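Local coordinates for protein STM4351 (Salmonella enterica, PDB 2Y7I) that binds arginine with high specificity in the periplasm as a family 3 solute-binding protein, probably handing it on to an uptake system, at residues T12-A17 against N26-F31; I33-A38 against A68-M73; N144-L149 against A162-W167. One frame throughout, in Å; residues are numbered along the deposited sequence.

All three contacts are largely buried, without hydrogen bonds between their two segments. Interactions 1 and 2 lie in one lobe, their centres about 10 Å apart; Ile28 CG2 meets Ile33 CD1 at 3.5 Å, Thr12 OG1 probably hydrogen-bonds to Ile70 O at 2.6 Å, and both contacts reach the bound arginine through backbone carbonyls. The touching residues of interaction 2 are all buried; Ile28 in interaction 1 and Trp167 in interaction 3 are partly exposed. Interaction 3 lies in the other lobe, its centre about 21 Å from that of interaction 2. Aliphatic methyl groups meet in the first two contacts, a face-to-face Phe146-Trp167 stack in the third. Ala163 touches Tyr16 and Ala17, and Lys166 touches Ala17.

Interaction 1 (T12-A17 against N26-F31); sequences TSATYA and NKIVGF. With ARG (arginine), chain C.
Ala14 and Ile28 meet methyl to methyl, with Ala14 CB 4.1 Å from Ile28 CG2. The same isoleucine branch approaches Thr12 CG2 more loosely, at 4.4 Å. It can face both because CG2 of Ile28 stands anti to the backbone N, while CG1 takes the place beside that nitrogen (chi1 -55°). The apolar contact is small, and Phe49 and Asn51 of strand 46-51 also pack against Ile28. Thr12 divides its two branches: its methyl faces Ile28, whereas OG1 is hydrogen-bonded to Ile70 O.

Ser13 to Tyr16 form the ligand-binding part of the loop. Ala14 is the centre of an inverse gamma turn, seen in the bond from Thr15 N to Ser13 O at 2.9 Å. The protein has the two-lobed fold of periplasmic binding proteins, and this loop after strand 7-12 lies in the cleft between the lobes. Ser13 O has a second donor there: NH2 of the bound arginine, also at 2.9 Å. Two N-H groups therefore grip one carbonyl oxygen, so the turn and the ligand share an acceptor.

Tyr16 lays one ring face along the ligand side chain. Arginine CD rides 3.6 Å above the ring plane, displaced toward the rim, and NE comes within 3.4 Å of Tyr16 CD2; the guanidinium end lies by Tyr16 CB and CG, its CZ 3.6 Å from CB. The Tyr16 hydroxyl is hydrogen-bonded to Asp160 OD2, an oxygen that also bonds to the ligand, which ties the outer end of the ring to the opposite lobe. Thr15 OG1 is hydrogen-bonded to Glu118 OE2 and holds a weak bond with Ser13 OG at 3.3 Å.

Interaction 2 (I33-A38 against A68-M73); sequences IDVANA and AVIAGM. With ARG (arginine), chain C.
Ile70 faces Val35 and Ala36 with its two branches, touching a separate helix methyl with each. Helix 31-42 is the connecting helix of a beta-alpha-beta crossover between the parallel strands 7-12 and 46-51, and strand 68-69 lies on the other side of strand 7-12 in the same sheet. Ile70 follows Val69 in the chain, and its CA is 7.5 Å from Ala36 CA, the nearest such pair across the contact.

From Ile70 CB, pointing toward the helix, the side chain divides. The short branch, CG2, sits between the backbone N and the carbonyl carbon and meets Ala36 CB at 4.1 Å. The long branch leaves with CG1 anti to the backbone N (chi1 -164°), and CG1 itself serves as a spacer. An extended second torsion (chi2 175°) then carries CD1 on to Val35 CG1, again at 4.1 Å; these two side chains cross obliquely. Phe10 of strand 7-12 packs on both Ile70 and Ala36, and Phe49 of strand 46-51 adds to the cover of Ala36, so the helix lies against the sheet through aromatic as well as aliphatic groups.

Beyond Ile70 the same segment turns from packing to binding. Ala71 O accepts NE of the bound arginine at 2.9 Å and, weakly, its NH2 at 3.3 Å. Gly72 has its N hydrogen-bonded to Asp32 OD2, while its O receives the ligand's amino group, N to O 2.9 Å.

Interaction 3 (N144-L149 against A162-W167); sequences NAFTDL and AAIGKW
Segments 144-149 and 162-167 are helical, and their axes come no closer than 12.7 Å while their N-to-C directions diverge by 51°; the nearest CA atoms, of Phe146 and Trp167, are 8.5 Å apart. Large side chains must therefore bridge the gap, and Phe146 and Trp167 do so by stacking. The phenyl ring lies face to face with the five-membered ring of the indole, centroids 3.5 Å apart and planes within 7° of parallel. The two side chains slide past each other in opposite directions, which brings Trp167 NE1 over the root of the phenylalanine, 3.3 Å from its CG. At the other end of the overlap Trp167 CB makes a CH-pi contact over the phenyl face, 4.1 Å from the ring centroid. The indole reaches across because its CG stands anti to the backbone N (chi1 -178°).

Two aliphatic tips add to the stack at different places. Ile164 CD1 touches the phenyl edge near its plane, 3.7 Å from Phe146 CZ, and Leu149 CD2 approaches Trp167 CH2 obliquely at 3.9 Å. In the fold, helix 142-150 leads into strand 156-160 and helix 161-168 follows it directly. Both pack on the mixed sheet on which this lobe is built: Phe146, Ile164 and Trp167 touch Val98 of strand 95-100, Phe146 and Leu149 rest on Val157 of strand 156-160, and Tyr174 of strand 174-176 meets the indole edge-to-face.

Interaction 1 (T12-A17 against N26-F31)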
loop_
_atom_site.group_PDB
_atom_site.type_symbol
_atom_site.label_atom_id
_atom_site.label_comp_id
_atom_site.label_asym_id
_atom_site.label_seq_id
_atom_site.Cartn_x
_atom_site.Cartn_y
_atom_site.Cartn_z
ATOM N N THR A 12 17.607 -13.906 0.521
ATOM C CA THR A 12 16.909 -13.758 -0.752
ATOM C C THR A 12 17.654 -14.516 -1.862
ATOM O O THR A 12 18.766 -15.025 -1.657
ATOM C CB THR A 12 16.721 -12.262 -1.158
ATOM O OG1 THR A 12 15.711 -12.167 -2.168
ATOM C CG2 THR A 12 18.016 -11.659 -1.686
ATOM N N SER A 13 17.028 -14.588 -3.031
ATOM C CA SER A 13 17.645 -15.151 -4.223
ATOM C C SER A 13 17.564 -14.118 -5.329
ATOM O O SER A 13 16.511 -13.952 -5.959
ATOM C CB SER A 13 16.930 -16.424 -4.664
ATOM O OG SER A 13 17.635 -17.012 -5.743
ATOM N N ALA A 14 18.680 -13.426 -5.546
ATOM C CA ALA A 14 18.744 -12.270 -6.441
ATOM C C ALA A 14 18.919 -12.658 -7.914
ATOM O O ALA A 14 19.826 -12.174 -8.589
ATOM C CB ALA A 14 19.861 -11.334 -5.987
ATOM N N THR A 15 18.008 -13.503 -8.390
ATOM C CA THR A 15 18.010 -14.081 -9.734
ATOM C C THR A 15 16.773 -13.633 -10.509
ATOM O O THR A 15 16.488 -14.142 -11.606
ATOM C CB THR A 15 17.930 -15.636 -9.621
ATOM O OG1 THR A 15 16.809 -16.001 -8.787
ATOM C CG2 THR A 15 19.195 -16.191 -9.002
ATOM N N TYR A 16 16.039 -12.673 -9.941
ATOM C CA TYR A 16 14.625 -12.487 -10.271
ATOM C C TYR A 16 14.195 -11.018 -10.380
ATOM O O TYR A 16 13.311 -10.581 -9.657
ATOM C CB TYR A 16 13.778 -13.226 -9.206
ATOM C CG TYR A 16 12.510 -13.903 -9.721
ATOM C CD1 TYR A 16 12.550 -14.762 -10.819
ATOM C CD2 TYR A 16 11.277 -13.699 -9.085
ATOM C CE1 TYR A 16 11.392 -15.386 -11.295
ATOM C CE2 TYR A 16 10.114 -14.316 -9.553
ATOM C CZ TYR A 16 10.183 -15.164 -10.656
ATOM O OH TYR A 16 9.049 -15.797 -11.126
ATOM N N ALA A 17 14.815 -10.259 -11.285
ATOM C CA ALA A 17 14.387 -8.884 -11.558
ATOM C C ALA A 17 12.925 -8.906 -11.979
ATOM O O ALA A 17 12.528 -9.815 -12.714
ATOM C CB ALA A 17 15.246 -8.258 -12.675
ATOM N N ASN A 26 27.574 -5.129 -8.331
ATOM C CA ASN A 26 27.383 -6.293 -7.460
ATOM C C ASN A 26 26.571 -5.983 -6.199
ATOM O O ASN A 26 26.807 -6.564 -5.136
ATOM C CB ASN A 26 28.748 -6.908 -7.099
ATOM C CG ASN A 26 28.675 -8.400 -6.867
ATOM O OD1 ASN A 26 28.380 -9.170 -7.784
ATOM N ND2 ASN A 26 28.963 -8.822 -5.637
ATOM N N LYS A 27 25.626 -5.052 -6.313
ATOM C CA LYS A 27 24.717 -4.754 -5.211
ATOM C C LYS A 27 23.333 -5.336 -5.484
ATOM O O LYS A 27 22.888 -5.399 -6.634
ATOM C CB LYS A 27 24.634 -3.241 -4.946
ATOM C CG LYS A 27 25.943 -2.581 -4.486
ATOM C CD LYS A 27 26.393 -3.047 -3.098
ATOM C CE LYS A 27 27.158 -1.947 -2.343
ATOM N NZ LYS A 27 28.389 -1.448 -3.040
ATOM N N ILE A 28 22.664 -5.769 -4.418
ATOM C CA ILE A 28 21.342 -6.370 -4.514
ATOM C C ILE A 28 20.294 -5.246 -4.513
ATOM O O ILE A 28 20.309 -4.382 -3.637
ATOM C CB ILE A 28 21.090 -7.375 -3.361
ATOM C CG1 ILE A 28 22.205 -8.436 -3.313
ATOM C CG2 ILE A 28 19.724 -8.050 -3.510
ATOM C CD1 ILE A 28 22.017 -9.486 -2.218
ATOM N N VAL A 29 19.414 -5.267 -5.509
ATOM C CA VAL A 29 18.446 -4.194 -5.743
ATOM C C VAL A 29 17.116 -4.792 -6.196
ATOM O O VAL A 29 17.043 -5.961 -6.566
ATOM C CB VAL A 29 18.955 -3.166 -6.827
ATOM C CG1 VAL A 29 20.166 -2.386 -6.336
ATOM C CG2 VAL A 29 19.271 -3.872 -8.149
ATOM N N GLY A 30 16.058 -3.993 -6.169
ATOM C CA GLY A 30 14.775 -4.466 -6.647
ATOM C C GLY A 30 13.608 -4.037 -5.781
ATOM O O GLY A 30 13.786 -3.384 -4.744
ATOM N N PHE A 31 12.410 -4.433 -6.205
ATOM C CA PHE A 31 11.200 -4.116 -5.462
ATOM C C PHE A 31 11.274 -4.638 -4.030
ATOM O O PHE A 31 11.031 -3.884 -3.083
ATOM C CB PHE A 31 9.970 -4.671 -6.165
ATOM C CG PHE A 31 8.687 -4.409 -5.427
ATOM C CD1 PHE A 31 8.114 -3.144 -5.428
ATOM C CD2 PHE A 31 8.044 -5.441 -4.747
ATOM C CE1 PHE A 31 6.909 -2.903 -4.755
ATOM C CE2 PHE A 31 6.841 -5.212 -4.078
ATOM C CZ PHE A 31 6.286 -3.940 -4.077
HETATM N N ARG C . 6.696 -16.436 -7.052
HETATM C CA ARG C . 7.289 -17.790 -7.284
HETATM C C ARG C . 7.188 -18.621 -6.011
HETATM O O ARG C . 7.648 -19.760 -5.979
HETATM C CB ARG C . 8.761 -17.683 -7.735
HETATM C CG ARG C . 9.652 -16.863 -6.784
HETATM C CD ARG C . 11.126 -16.902 -7.182
HETATM N NE ARG C . 11.866 -15.859 -6.467
HETATM C CZ ARG C . 13.176 -15.644 -6.566
HETATM N NH1 ARG C . 13.945 -16.400 -7.352
HETATM N NH2 ARG C . 13.721 -14.667 -5.871
HETATM O OXT ARG C . 6.664 -18.156 -4.981
#

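Interaction 2 (I33-A38 against A68-M73)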
loop_
_atom_site.group_PDB
_atom_site.type_symbol
_atom_site.label_atom_id
_atom_site.label_comp_id
_atom_site.label_asym_id
_atom_site.label_seq_id
_atom_site.Cartn_x
_atom_site.Cartn_y
_atom_site.Cartn_z
ATOM N N ILE A 33 13.818 -5.423 -2.219
ATOM C CA ILE A 33 14.881 -4.761 -1.461
ATOM C C ILE A 33 14.388 -3.409 -0.941
ATOM O O ILE A 33 14.661 -3.042 0.198
ATOM C CB ILE A 33 16.174 -4.571 -2.294
ATOM C CG1 ILE A 33 16.615 -5.889 -2.969
ATOM C CG2 ILE A 33 17.296 -3.959 -1.433
ATOM C CD1 ILE A 33 16.697 -7.120 -2.047
ATOM N N ASP A 34 13.668 -2.676 -1.783
ATOM C CA ASP A 34 13.085 -1.382 -1.382
ATOM C C ASP A 34 12.066 -1.555 -0.267
ATOM O O ASP A 34 12.061 -0.785 0.704
ATOM C CB ASP A 34 12.472 -0.654 -2.584
ATOM C CG ASP A 34 13.531 -0.028 -3.477
ATOM O OD1 ASP A 34 14.732 -0.198 -3.184
ATOM O OD2 ASP A 34 13.175 0.627 -4.471
ATOM N N VAL A 35 11.208 -2.566 -0.418
ATOM C CA VAL A 35 10.255 -2.940 0.621
ATOM C C VAL A 35 10.972 -3.298 1.934
ATOM O O VAL A 35 10.643 -2.743 2.984
ATOM C CB VAL A 35 9.304 -4.092 0.169
ATOM C CG1 VAL A 35 8.456 -4.593 1.337
ATOM C CG2 VAL A 35 8.377 -3.624 -0.961
ATOM N N ALA A 36 11.943 -4.212 1.876
ATOM C CA ALA A 36 12.651 -4.633 3.099
ATOM C C ALA A 36 13.368 -3.463 3.796
ATOM O O ALA A 36 13.338 -3.349 5.029
ATOM C CB ALA A 36 13.627 -5.776 2.794
ATOM N N ASN A 37 14.004 -2.600 3.008
ATOM C CA ASN A 37 14.680 -1.422 3.562
ATOM C C ASN A 37 13.694 -0.485 4.263
ATOM O O ASN A 37 13.976 0.025 5.345
ATOM C CB ASN A 37 15.473 -0.674 2.486
ATOM C CG ASN A 37 16.865 -1.275 2.250
ATOM O OD1 ASN A 37 17.585 -1.584 3.193
ATOM N ND2 ASN A 37 17.248 -1.412 0.992
ATOM N N ALA A 38 12.528 -0.287 3.647
ATOM C CA ALA A 38 11.491 0.568 4.224
ATOM C C ALA A 38 10.968 -0.023 5.539
ATOM O O ALA A 38 10.768 0.698 6.520
ATOM C CB ALA A 38 10.346 0.788 3.213
ATOM N N ALA A 68 14.766 -13.383 8.469
ATOM C CA ALA A 68 13.608 -13.266 7.597
ATOM C C ALA A 68 13.992 -13.549 6.152
ATOM O O ALA A 68 15.167 -13.510 5.792
ATOM C CB ALA A 68 12.977 -11.875 7.727
ATOM N N VAL A 69 12.990 -13.868 5.343
ATOM C CA VAL A 69 13.187 -14.127 3.923
ATOM C C VAL A 69 12.236 -13.228 3.159
ATOM O O VAL A 69 11.042 -13.143 3.490
ATOM C CB VAL A 69 12.927 -15.625 3.576
ATOM C CG1 VAL A 69 12.679 -15.828 2.092
ATOM C CG2 VAL A 69 14.104 -16.486 4.026
ATOM N N ILE A 70 12.774 -12.536 2.157
ATOM C CA ILE A 70 11.951 -11.838 1.176
ATOM C C ILE A 70 12.500 -12.182 -0.212
ATOM O O ILE A 70 13.703 -12.010 -0.474
ATOM C CB ILE A 70 11.864 -10.305 1.470
ATOM C CG1 ILE A 70 10.710 -9.657 0.690
ATOM C CG2 ILE A 70 13.220 -9.585 1.225
ATOM C CD1 ILE A 70 10.486 -8.155 1.018
ATOM N N ALA A 71 11.645 -12.724 -1.082
ATOM C CA ALA A 71 12.124 -13.242 -2.375
ATOM C C ALA A 71 11.031 -13.498 -3.408
ATOM O O ALA A 71 11.015 -14.548 -4.056
ATOM C CB ALA A 71 12.957 -14.527 -2.158
ATOM N N GLY A 72 10.115 -12.541 -3.562
ATOM C CA GLY A 72 8.976 -12.718 -4.452
ATOM C C GLY A 72 8.229 -14.002 -4.127
ATOM O O GLY A 72 7.734 -14.673 -5.022
ATOM N N MET A 73 8.120 -14.312 -2.834
ATOM C CA MET A 73 7.674 -15.632 -2.380
ATOM C C MET A 73 6.180 -15.673 -2.046
ATOM O O MET A 73 5.741 -15.048 -1.073
ATOM C CB MET A 73 8.501 -16.064 -1.154
ATOM C CG MET A 73 8.099 -17.426 -0.551
ATOM S SD MET A 73 9.096 -17.938 0.877
ATOM C CE MET A 73 10.630 -18.421 0.033
HETATM N N ARG C . 6.696 -16.436 -7.052
HETATM C CA ARG C . 7.289 -17.790 -7.284
HETATM C C ARG C . 7.188 -18.621 -6.011
HETATM O O ARG C . 7.648 -19.760 -5.979
HETATM C CB ARG C . 8.761 -17.683 -7.735
HETATM C CG ARG C . 9.652 -16.863 -6.784
HETATM C CD ARG C . 11.126 -16.902 -7.182
HETATM N NE ARG C . 11.866 -15.859 -6.467
HETATM C CZ ARG C . 13.176 -15.644 -6.566
HETATM N NH1 ARG C . 13.945 -16.400 -7.352
HETATM N NH2 ARG C . 13.721 -14.667 -5.871
HETATM O OXT ARG C . 6.664 -18.156 -4.981
#

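Interaction 3 (N144-L149 against A162-W167)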
loop_
_atom_site.group_PDB
_atom_site.type_symbol
_atom_site.label_atom_id
_atom_site.label_comp_id
_atom_site.label_asym_id
_atom_site.label_seq_id
_atom_site.Cartn_x
_atom_site.Cartn_y
_atom_site.Cartn_z
ATOM N N ASN A 144 20.279 -19.062 -15.469
ATOM C CA ASN A 144 20.737 -20.242 -16.206
ATOM C C ASN A 144 19.655 -20.797 -17.133
ATOM O O ASN A 144 19.952 -21.329 -18.202
ATOM C CB ASN A 144 21.173 -21.328 -15.231
ATOM C CG ASN A 144 22.310 -20.877 -14.333
ATOM O OD1 ASN A 144 22.174 -20.848 -13.117
ATOM N ND2 ASN A 144 23.433 -20.515 -14.937
ATOM N N ALA A 145 18.407 -20.695 -16.688
ATOM C CA ALA A 145 17.241 -21.126 -17.472
ATOM C C ALA A 145 17.145 -20.312 -18.766
ATOM O O ALA A 145 17.044 -20.877 -19.863
ATOM C CB ALA A 145 15.962 -20.994 -16.647
ATOM N N PHE A 146 17.210 -18.988 -18.637
ATOM C CA PHE A 146 17.201 -18.094 -19.813
ATOM C C PHE A 146 18.351 -18.370 -20.782
ATOM O O PHE A 146 18.153 -18.409 -22.003
ATOM C CB PHE A 146 17.204 -16.624 -19.383
ATOM C CG PHE A 146 15.910 -16.168 -18.764
ATOM C CD1 PHE A 146 14.692 -16.431 -19.390
ATOM C CD2 PHE A 146 15.907 -15.473 -17.560
ATOM C CE1 PHE A 146 13.496 -16.013 -18.827
ATOM C CE2 PHE A 146 14.714 -15.051 -16.982
ATOM C CZ PHE A 146 13.503 -15.323 -17.615
ATOM N N THR A 147 19.551 -18.578 -20.243
ATOM C CA THR A 147 20.697 -18.947 -21.066
ATOM C C THR A 147 20.401 -20.205 -21.877
ATOM O O THR A 147 20.680 -20.267 -23.078
ATOM C CB THR A 147 21.969 -19.149 -20.205
ATOM O OG1 THR A 147 22.244 -17.939 -19.492
ATOM C CG2 THR A 147 23.173 -19.500 -21.072
ATOM N N ASP A 148 19.836 -21.206 -21.209
ATOM C CA ASP A 148 19.493 -22.467 -21.858
ATOM C C ASP A 148 18.368 -22.335 -22.875
ATOM O O ASP A 148 18.337 -23.067 -23.864
ATOM C CB ASP A 148 19.155 -23.527 -20.815
ATOM C CG ASP A 148 20.397 -24.236 -20.286
ATOM O OD1 ASP A 148 21.529 -23.780 -20.564
ATOM O OD2 ASP A 148 20.243 -25.263 -19.596
ATOM N N LEU A 149 17.441 -21.412 -22.634
ATOM C CA LEU A 149 16.414 -21.092 -23.627
ATOM C C LEU A 149 17.046 -20.505 -24.892
ATOM O O LEU A 149 16.733 -20.916 -26.008
ATOM C CB LEU A 149 15.376 -20.123 -23.042
ATOM C CG LEU A 149 14.270 -19.582 -23.961
ATOM C CD1 LEU A 149 13.353 -20.688 -24.495
ATOM C CD2 LEU A 149 13.457 -18.515 -23.264
ATOM N N ALA A 162 5.930 -10.598 -14.214
ATOM C CA ALA A 162 6.813 -9.441 -14.046
ATOM C C ALA A 162 8.264 -9.778 -14.383
ATOM O O ALA A 162 8.957 -9.000 -15.056
ATOM C CB ALA A 162 6.704 -8.865 -12.605
ATOM N N ALA A 163 8.716 -10.941 -13.924
ATOM C CA ALA A 163 10.098 -11.365 -14.128
ATOM C C ALA A 163 10.354 -11.679 -15.597
ATOM O O ALA A 163 11.346 -11.229 -16.172
ATOM C CB ALA A 163 10.417 -12.569 -13.256
ATOM N N ILE A 164 9.441 -12.431 -16.202
ATOM C CA ILE A 164 9.543 -12.791 -17.624
ATOM C C ILE A 164 9.461 -11.524 -18.478
ATOM O O ILE A 164 10.271 -11.316 -19.401
ATOM C CB ILE A 164 8.433 -13.804 -18.025
ATOM C CG1 ILE A 164 8.537 -15.154 -17.263
ATOM C CG2 ILE A 164 8.327 -13.972 -19.551
ATOM C CD1 ILE A 164 9.909 -15.721 -17.086
ATOM N N GLY A 165 8.494 -10.668 -18.151
ATOM C CA GLY A 165 8.309 -9.391 -18.843
ATOM C C GLY A 165 9.574 -8.562 -18.825
ATOM O O GLY A 165 9.974 -7.983 -19.847
ATOM N N LYS A 166 10.222 -8.511 -17.662
ATOM C CA LYS A 166 11.471 -7.765 -17.526
ATOM C C LYS A 166 12.568 -8.322 -18.445
ATOM O O LYS A 166 13.236 -7.570 -19.151
ATOM C CB LYS A 166 11.913 -7.731 -16.054
ATOM C CG LYS A 166 13.278 -7.126 -15.804
ATOM C CD LYS A 166 13.201 -5.612 -15.624
ATOM C CE LYS A 166 14.322 -5.121 -14.705
ATOM N NZ LYS A 166 15.622 -5.024 -15.435
ATOM N N TRP A 167 12.736 -9.642 -18.442
ATOM C CA TRP A 167 13.739 -10.304 -19.280
ATOM C C TRP A 167 13.491 -10.001 -20.754
ATOM O O TRP A 167 14.440 -9.799 -21.529
ATOM C CB TRP A 167 13.719 -11.823 -19.028
ATOM C CG TRP A 167 14.762 -12.586 -19.823
ATOM C CD1 TRP A 167 16.100 -12.695 -19.543
ATOM C CD2 TRP A 167 14.546 -13.315 -21.037
ATOM N NE1 TRP A 167 16.727 -13.448 -20.506
ATOM C CE2 TRP A 167 15.794 -13.853 -21.429
ATOM C CE3 TRP A 167 13.412 -13.578 -21.827
ATOM C CZ2 TRP A 167 15.948 -14.631 -22.584
ATOM C CZ3 TRP A 167 13.563 -14.359 -22.976
ATOM C CH2 TRP A 167 14.828 -14.876 -23.342
#